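Local atomic coordinates of chitin-binding type-4 domain-containing protein (Photorhabdus laumondii subsp. laumondii, PDB entry 6T5Z), a protein that acts as a copper-dependent lytic polysaccharide monooxygenase of family AA10, probably cleaving chitin chains by oxidation. Residues Ile75-Ile80 with Thr169-Ala174; Glu79-Trp84 with Ile135-Leu140; Tyr97-Leu102 with Thr139-Tyr144. One frame throughout, in Å; residues are numbered along the deposited sequence. Where two conformers were deposited one is given.

Interaction 1: Ile75-Ile80 with Thr169-Ala174; sequences ITAGEI and TTISPA
Peptide units are the flat groups that meet between Ile75-Ile80 and Thr169-Ala174: strand 73-76 runs parallel to the end of strand 161-172, with Ile75 and Ile171 on one face of the sheet and Thr76 and Ser172 on the other. Ile75 bonds to both residues flanking Ile171, the usual parallel register: its N reaches Thr170 O at 3.0 Å, and its O takes the N-H of Ser172 at 2.8 Å. One step on, Ala77 N donates to Ser172 O at 2.9 Å. The CA-H of Ile171 also leans on Ile75 O.

On the isoleucine face, Ile75 and Ile171 lie side by side and point the same way, with CD1 of Ile75 3.7 Å from CG1 of Ile171. CG1 of Ile75 sits between its backbone N and carbonyl carbon (chi1 56°), and with chi2 extended the chain carries CD1 on to CB and CG2 of Thr169. The hydroxyl of Thr169 is bonded to His148 O, in the neighbouring strand 148-156.

Past the paired residues, the methyl of Ala77 points toward the C-terminal tail. Its CB lies 3.9 Å from CG2 of Ile171 and just as far from CB of Ala174, and it presses more closely on the Ala174 backbone N, at 3.4 Å.

Strand 73-76 thus borders the last strand of the chain, 161-172, before the turn at Ala77-Gly78 passes the chain into strand 79-86 of a different sheet. Such a parallel pair, with a change of sheet directly after it, belongs here to the immunoglobulin-like β-sandwich core of AA10 enzymes.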
# COMPACT_ATOMS: atom_id res chain seq x y z
N ILE A 75 12.17 -8.90 -1.56
CA ILE A 75 11.29 -10.03 -1.31
C ILE A 75 11.49 -11.07 -2.41
O ILE A 75 11.89 -10.75 -3.53
CB ILE A 75 9.80 -9.62 -1.21
CG1 ILE A 75 9.35 -8.90 -2.47
CG2 ILE A 75 9.54 -8.75 0.00
CD1 ILE A 75 7.83 -8.68 -2.53
N THR A 76 11.22 -12.33 -2.08
CA THR A 76 11.27 -13.40 -3.05
C THR A 76 9.85 -13.75 -3.49
O THR A 76 8.93 -13.78 -2.67
CB THR A 76 11.97 -14.64 -2.48
OG1 THR A 76 13.32 -14.31 -2.15
CG2 THR A 76 11.97 -15.78 -3.50
N ALA A 77 9.69 -13.97 -4.79
CA ALA A 77 8.38 -14.28 -5.33
C ALA A 77 7.80 -15.52 -4.67
O ALA A 77 8.52 -16.43 -4.23
CB ALA A 77 8.45 -14.49 -6.85
N GLY A 78 6.47 -15.54 -4.57
CA GLY A 78 5.74 -16.63 -3.94
C GLY A 78 4.92 -16.11 -2.78
O GLY A 78 4.35 -15.02 -2.84
N GLU A 79 4.90 -16.89 -1.71
CA GLU A 79 4.12 -16.51 -0.54
C GLU A 79 4.69 -15.25 0.10
O GLU A 79 5.90 -15.01 0.11
CB GLU A 79 4.07 -17.67 0.45
CG GLU A 79 3.25 -18.85 -0.08
CD GLU A 79 3.08 -19.97 0.92
OE1 GLU A 79 3.82 -19.99 1.93
OE2 GLU A 79 2.22 -20.84 0.69
N ILE A 80 3.78 -14.42 0.62
CA ILE A 80 4.13 -13.15 1.26
C ILE A 80 3.07 -12.85 2.30
O ILE A 80 1.89 -13.15 2.11
CB ILE A 80 4.25 -12.02 0.21
CG1 ILE A 80 4.62 -10.68 0.85
CG2 ILE A 80 2.95 -11.87 -0.58
CD1 ILE A 80 5.08 -9.63 -0.18
N THR A 169 8.97 -2.67 -3.62
CA THR A 169 9.60 -3.97 -3.47
C THR A 169 10.54 -4.24 -4.63
O THR A 169 10.32 -3.78 -5.75
CB THR A 169 8.55 -5.12 -3.41
OG1 THR A 169 7.87 -5.22 -4.67
CG2 THR A 169 7.52 -4.88 -2.32
N THR A 170 11.60 -4.99 -4.34
CA THR A 170 12.46 -5.61 -5.34
C THR A 170 12.22 -7.12 -5.25
O THR A 170 12.59 -7.74 -4.25
CB THR A 170 13.93 -5.28 -5.13
OG1 THR A 170 14.15 -3.89 -5.36
CG2 THR A 170 14.80 -6.06 -6.10
N ILE A 171 11.59 -7.69 -6.27
CA ILE A 171 11.15 -9.09 -6.24
C ILE A 171 12.17 -9.98 -6.96
O ILE A 171 12.44 -9.80 -8.15
CB ILE A 171 9.75 -9.25 -6.88
CG1 ILE A 171 8.73 -8.44 -6.07
CG2 ILE A 171 9.37 -10.71 -6.92
CD1 ILE A 171 7.29 -8.46 -6.62
N SER A 172 12.73 -10.98 -6.21
CA SER A 172 13.57 -11.95 -6.89
C SER A 172 12.71 -13.12 -7.38
O SER A 172 11.75 -13.49 -6.71
CB SER A 172 14.66 -12.48 -5.97
OG SER A 172 15.42 -11.41 -5.45
N PRO A 173 13.04 -13.68 -8.54
CA PRO A 173 12.26 -14.81 -9.05
C PRO A 173 12.13 -15.93 -8.02
O PRO A 173 13.06 -16.19 -7.25
CB PRO A 173 13.06 -15.26 -10.28
CG PRO A 173 13.73 -14.01 -10.74
CD PRO A 173 14.10 -13.28 -9.48
N ALA A 174 10.96 -16.54 -7.98
CA ALA A 174 10.67 -17.62 -7.03
C ALA A 174 11.79 -18.66 -7.01
O ALA A 174 12.18 -19.20 -8.05
CB ALA A 174 9.34 -18.27 -7.36
OXT ALA A 174 12.32 -18.99 -5.95

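Interaction 2: Glu79-Trp84 with Ile135-Leu140; sequences EIEFQW and INKCTL
Ile80 and Phe82 pair with Cys138 and Asn136 as the hydrogen-bonded pairs of an antiparallel β-sheet, in which strand 79-86 lies between strands 2-6 and 133-139 in the β-sandwich of the enzyme. Four backbone bonds join the segments. Cys138 N to Ile80 O and Asn136 N to Phe82 O are both 2.8 Å; Ile80 N to Cys138 O and Phe82 N to Asn136 O are both 3.0 Å. The strand segments 79-84 and 135-139 run at 152° between their N-to-C directions.

Glu79, Glu81, Gln83, Ile135, Lys137 and Thr139 share one face. Glu81 and Lys137 run alongside each other, and a bend at the last torsion of Lys137 (chi4 -81°) turns NZ onto Glu81 OE2 at 2.8 Å, a salt bridge in which NZ comes to OE2 from above the carboxylate plane. Ile135 adds van der Waals contacts: its CG2 touches OE1 of the same carboxylate, and its CG1 meets the aliphatic part of Gln83. The Gln83 amide itself is held by Asp5 and Arg133.

Apolar contacts fill the face of Ile80, Phe82 and Cys138. The sulfur of Cys138 stands at the edge of the Phe82 ring, SG 3.7 Å from CD1, a sulfur-aromatic contact; CG1 of Ile80 covers part of one ring face, and Tyr97 stacks on the ring too. The same sulfur forms the disulfide to Cys121, tying this sheet to strand 121-126 of the other. CG2 of Ile80 reaches CB of Cys138, and CG of Leu140 at 4.0 Å.

Deeper in, the Asn136 amide oxygen OD1 and the Trp84 indole NE1 both bond to Tyr97 OH, and Asn136 ND2 to Glu123. At the far end one water links Thr139 OG1, 3.1 Å away, to Glu79 OE2 by a weak bond.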
# COMPACT_ATOMS: atom_id res chain seq x y z
N GLU A 79 4.90 -16.89 -1.71
CA GLU A 79 4.12 -16.51 -0.54
C GLU A 79 4.69 -15.25 0.10
O GLU A 79 5.90 -15.01 0.11
CB GLU A 79 4.07 -17.67 0.45
CG GLU A 79 3.25 -18.85 -0.08
CD GLU A 79 3.08 -19.97 0.92
OE1 GLU A 79 3.82 -19.99 1.93
OE2 GLU A 79 2.22 -20.84 0.69
N ILE A 80 3.78 -14.42 0.62
CA ILE A 80 4.13 -13.15 1.26
C ILE A 80 3.07 -12.85 2.30
O ILE A 80 1.89 -13.15 2.11
CB ILE A 80 4.25 -12.02 0.21
CG1 ILE A 80 4.62 -10.68 0.85
CG2 ILE A 80 2.95 -11.87 -0.58
CD1 ILE A 80 5.08 -9.63 -0.18
N GLU A 81 3.49 -12.27 3.42
CA GLU A 81 2.61 -11.86 4.50
C GLU A 81 2.70 -10.35 4.68
O GLU A 81 3.81 -9.80 4.71
CB GLU A 81 2.97 -12.54 5.83
CG GLU A 81 2.78 -14.05 5.85
CD GLU A 81 2.92 -14.61 7.25
OE1 GLU A 81 3.31 -13.85 8.17
OE2 GLU A 81 2.65 -15.81 7.43
N PHE A 82 1.56 -9.70 4.83
CA PHE A 82 1.47 -8.28 5.12
C PHE A 82 0.99 -8.07 6.54
O PHE A 82 -0.02 -8.66 6.95
CB PHE A 82 0.53 -7.58 4.13
CG PHE A 82 0.94 -7.74 2.70
CD1 PHE A 82 0.41 -8.76 1.93
CD2 PHE A 82 1.87 -6.88 2.13
CE1 PHE A 82 0.77 -8.92 0.62
CE2 PHE A 82 2.24 -7.04 0.80
CZ PHE A 82 1.68 -8.06 0.04
N GLN A 83 1.68 -7.22 7.29
CA GLN A 83 1.32 -6.91 8.67
C GLN A 83 0.90 -5.46 8.77
O GLN A 83 1.68 -4.56 8.43
CB GLN A 83 2.48 -7.19 9.63
CG GLN A 83 2.15 -6.94 11.09
CD GLN A 83 3.31 -7.30 12.01
OE1 GLN A 83 3.30 -8.35 12.65
NE2 GLN A 83 4.32 -6.43 12.05
N TRP A 84 -0.31 -5.23 9.28
CA TRP A 84 -0.82 -3.90 9.59
C TRP A 84 -0.73 -3.64 11.09
O TRP A 84 -1.07 -4.50 11.90
CB TRP A 84 -2.28 -3.75 9.17
CG TRP A 84 -2.57 -3.62 7.69
CD1 TRP A 84 -2.57 -4.62 6.76
CD2 TRP A 84 -2.95 -2.43 7.00
NE1 TRP A 84 -2.92 -4.12 5.53
CE2 TRP A 84 -3.16 -2.77 5.65
CE3 TRP A 84 -3.13 -1.09 7.39
CZ2 TRP A 84 -3.52 -1.83 4.69
CZ3 TRP A 84 -3.50 -0.16 6.44
CH2 TRP A 84 -3.69 -0.54 5.10
N ILE A 135 -2.38 -9.66 10.31
CA ILE A 135 -1.52 -10.27 9.30
C ILE A 135 -2.39 -10.92 8.22
O ILE A 135 -3.29 -11.71 8.52
CB ILE A 135 -0.56 -11.30 9.92
CG1 ILE A 135 0.53 -10.60 10.74
CG2 ILE A 135 0.06 -12.16 8.84
CD1 ILE A 135 1.56 -11.55 11.33
N ASN A 136 -2.11 -10.58 6.96
CA ASN A 136 -2.79 -11.18 5.81
C ASN A 136 -1.79 -12.04 5.05
O ASN A 136 -0.75 -11.54 4.61
CB ASN A 136 -3.36 -10.12 4.88
CG ASN A 136 -4.27 -9.13 5.59
OD1 ASN A 136 -4.06 -7.92 5.51
ND2 ASN A 136 -5.29 -9.64 6.27
N LYS A 137 -2.12 -13.32 4.86
CA LYS A 137 -1.27 -14.24 4.12
C LYS A 137 -1.70 -14.25 2.65
O LYS A 137 -2.88 -14.43 2.34
CB LYS A 137 -1.35 -15.64 4.71
CG LYS A 137 -0.82 -15.77 6.14
CD LYS A 137 -1.04 -17.20 6.63
CE LYS A 137 -0.77 -17.36 8.12
NZ LYS A 137 0.69 -17.51 8.39
N CYS A 138 -0.72 -14.09 1.76
CA CYS A 138 -0.99 -13.91 0.34
C CYS A 138 0.02 -14.69 -0.49
O CYS A 138 1.00 -15.24 0.02
CB CYS A 138 -0.95 -12.42 -0.05
SG CYS A 138 -2.06 -11.36 0.86
N THR A 139 -0.23 -14.72 -1.80
CA THR A 139 0.69 -15.31 -2.76
C THR A 139 0.80 -14.36 -3.94
O THR A 139 -0.22 -13.92 -4.47
CB THR A 139 0.23 -16.69 -3.24
OG1 THR A 139 0.02 -17.54 -2.10
CG2 THR A 139 1.30 -17.33 -4.13
N LEU A 140 2.03 -14.03 -4.33
CA LEU A 140 2.25 -13.15 -5.47
C LEU A 140 1.87 -13.86 -6.78
O LEU A 140 1.92 -15.09 -6.86
CB LEU A 140 3.71 -12.72 -5.53
CG LEU A 140 4.13 -11.74 -4.44
CD1 LEU A 140 5.66 -11.65 -4.35
CD2 LEU A 140 3.55 -10.37 -4.77
O HOH W 1 0.96 -20.43 -2.37

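Interaction 3: Tyr97-Leu102 with Thr139-Tyr144; sequences YFITKL and TLPEGY
The hydroxyl of Tyr144 is held by three partners: it donates to Thr100 O, while a water and ND2 of Asn116 meet it as well. The bond from Tyr144 OH to Thr100 O is short, 2.6 Å, and the carbonyl oxygen lies at the ring edge in its plane, with the donor tilted 20° from the carbonyl plane. The water donates to Tyr144 OH at 3.2 Å and takes the N-H of Leu102 at 3.1 Å; together with the direct bond to Thr100 it links the phenol to a second point of the loop, Leu102 N. The Thr100 hydroxyl is hydrogen-bonded to His148 ND1 and Val149 N.

One face of the phenol is covered by Leu102. Its CD2 stands over the middle of the ring, 3.4 Å from the centroid and only 3° off the normal, a close CH-pi contact, and CG reaches the CE2-CZ side. The same leucine touches Gly143 O. Ile99 meets the ring obliquely, its side chain sliding past that of Tyr144 in the opposite direction: CD1 lies 3.8 Å from CD1 of Tyr144, and CG2 lies 3.6 Å from OH. The chi1 of -166° sets CG1 of Ile99 opposite the backbone N and brings CD1 against both Tyr144 and CD2 of Leu140, while CG2 meets CG of Pro141. His148 packs against the ring as well.

The contact thus fastens the loop after strand 133-139 to the chain leaving strand 92-99 of the other sheet. Chemically, a largely apolar setting surrounds a hydroxyl that gives one bond and receives others; the received bonds probably polarise its O-H and strengthen its pull on the Thr100 carbonyl.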
# COMPACT_ATOMS: atom_id res chain seq x y z
N TYR A 97 -4.96 -6.48 -1.78
CA TYR A 97 -3.64 -6.12 -2.28
C TYR A 97 -3.64 -6.16 -3.80
O TYR A 97 -4.09 -7.14 -4.40
CB TYR A 97 -2.57 -7.05 -1.69
CG TYR A 97 -2.55 -6.94 -0.19
CD1 TYR A 97 -3.38 -7.74 0.60
CD2 TYR A 97 -1.74 -6.00 0.44
CE1 TYR A 97 -3.40 -7.60 1.99
CE2 TYR A 97 -1.75 -5.86 1.81
CZ TYR A 97 -2.58 -6.65 2.57
OH TYR A 97 -2.57 -6.50 3.94
N PHE A 98 -3.14 -5.08 -4.41
CA PHE A 98 -2.93 -4.94 -5.84
C PHE A 98 -1.42 -4.89 -6.10
O PHE A 98 -0.64 -4.49 -5.24
CB PHE A 98 -3.59 -3.67 -6.37
CG PHE A 98 -5.08 -3.63 -6.22
CD1 PHE A 98 -5.90 -3.95 -7.29
CD2 PHE A 98 -5.68 -3.24 -5.01
CE1 PHE A 98 -7.29 -3.91 -7.17
CE2 PHE A 98 -7.06 -3.20 -4.88
CZ PHE A 98 -7.87 -3.54 -5.97
N ILE A 99 -1.01 -5.25 -7.31
CA ILE A 99 0.40 -5.08 -7.67
C ILE A 99 0.49 -4.45 -9.05
O ILE A 99 -0.42 -4.56 -9.87
CB ILE A 99 1.17 -6.42 -7.59
CG1 ILE A 99 2.69 -6.16 -7.62
CG2 ILE A 99 0.73 -7.39 -8.69
CD1 ILE A 99 3.49 -7.38 -7.22
N THR A 100 1.59 -3.72 -9.27
CA THR A 100 1.83 -3.13 -10.58
C THR A 100 1.87 -4.22 -11.65
O THR A 100 2.24 -5.37 -11.39
CB THR A 100 3.16 -2.36 -10.58
OG1 THR A 100 4.15 -3.07 -9.82
CG2 THR A 100 2.96 -0.98 -9.96
N LYS A 101 1.47 -3.85 -12.86
CA LYS A 101 1.50 -4.76 -13.99
C LYS A 101 2.93 -5.13 -14.35
O LYS A 101 3.87 -4.36 -14.14
CB LYS A 101 0.85 -4.13 -15.22
CG LYS A 101 -0.65 -4.04 -15.20
CD LYS A 101 -1.16 -3.26 -16.42
CE LYS A 101 -2.68 -3.24 -16.46
NZ LYS A 101 -3.21 -2.17 -17.35
N LEU A 102 3.09 -6.33 -14.92
CA LEU A 102 4.32 -6.65 -15.62
C LEU A 102 4.48 -5.68 -16.77
O LEU A 102 3.56 -5.50 -17.58
CB LEU A 102 4.30 -8.10 -16.11
CG LEU A 102 4.21 -9.18 -15.03
CD1 LEU A 102 4.11 -10.56 -15.69
CD2 LEU A 102 5.39 -9.11 -14.08
N THR A 139 -0.23 -14.72 -1.80
CA THR A 139 0.69 -15.31 -2.76
C THR A 139 0.80 -14.36 -3.94
O THR A 139 -0.22 -13.92 -4.47
CB THR A 139 0.23 -16.69 -3.24
OG1 THR A 139 0.02 -17.54 -2.10
CG2 THR A 139 1.30 -17.33 -4.13
N LEU A 140 2.03 -14.03 -4.33
CA LEU A 140 2.25 -13.15 -5.47
C LEU A 140 1.87 -13.86 -6.78
O LEU A 140 1.92 -15.09 -6.86
CB LEU A 140 3.71 -12.72 -5.53
CG LEU A 140 4.13 -11.74 -4.44
CD1 LEU A 140 5.66 -11.65 -4.35
CD2 LEU A 140 3.55 -10.37 -4.77
N PRO A 141 1.48 -13.10 -7.81
CA PRO A 141 1.19 -13.73 -9.10
C PRO A 141 2.45 -14.31 -9.70
O PRO A 141 3.57 -13.93 -9.34
CB PRO A 141 0.66 -12.57 -9.95
CG PRO A 141 0.32 -11.48 -9.00
CD PRO A 141 1.26 -11.65 -7.84
N GLU A 142 2.27 -15.25 -10.62
CA GLU A 142 3.42 -15.90 -11.22
C GLU A 142 4.15 -14.96 -12.16
O GLU A 142 3.56 -14.04 -12.75
CB GLU A 142 3.00 -17.17 -11.96
CG GLU A 142 2.39 -18.23 -11.06
N GLY A 143 5.45 -15.19 -12.31
CA GLY A 143 6.23 -14.46 -13.28
C GLY A 143 6.69 -13.09 -12.85
O GLY A 143 7.14 -12.30 -13.69
N TYR A 144 6.60 -12.78 -11.57
CA TYR A 144 6.99 -11.45 -11.12
C TYR A 144 8.44 -11.41 -10.68
O TYR A 144 8.95 -12.33 -10.02
CB TYR A 144 6.09 -10.96 -9.98
CG TYR A 144 4.95 -10.14 -10.52
CD1 TYR A 144 4.95 -8.76 -10.41
CD2 TYR A 144 3.89 -10.76 -11.19
CE1 TYR A 144 3.90 -7.99 -10.92
CE2 TYR A 144 2.85 -10.01 -11.70
CZ TYR A 144 2.85 -8.63 -11.56
OH TYR A 144 1.81 -7.89 -12.06
O HOH W 2 0.48 -8.01 -15.00

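How the interactions relate
The first segments of interactions 1 and 2 overlap at Glu79 and Ile80; their centres are about 12 Å apart. Leu140 joins all three interactions: its N lies 2.9 Å from Gly78 O, a probable hydrogen bond, and CD1 packs against Ala77 CA. Interactions 1 and 3, centres about 9 Å apart, also meet where Ile171 CG2 touches Tyr144 O at 3.5 Å. Between interactions 2 and 3 the bridge is Tyr97, which stacks on Phe82 and touches Cys138 SG through CD1 at 3.9 Å. Interactions 1 and 3 lie away from the copper site of His1 and His90, whereas the Trp84 side chain of interaction 2 is about 10 Å from the bound copper.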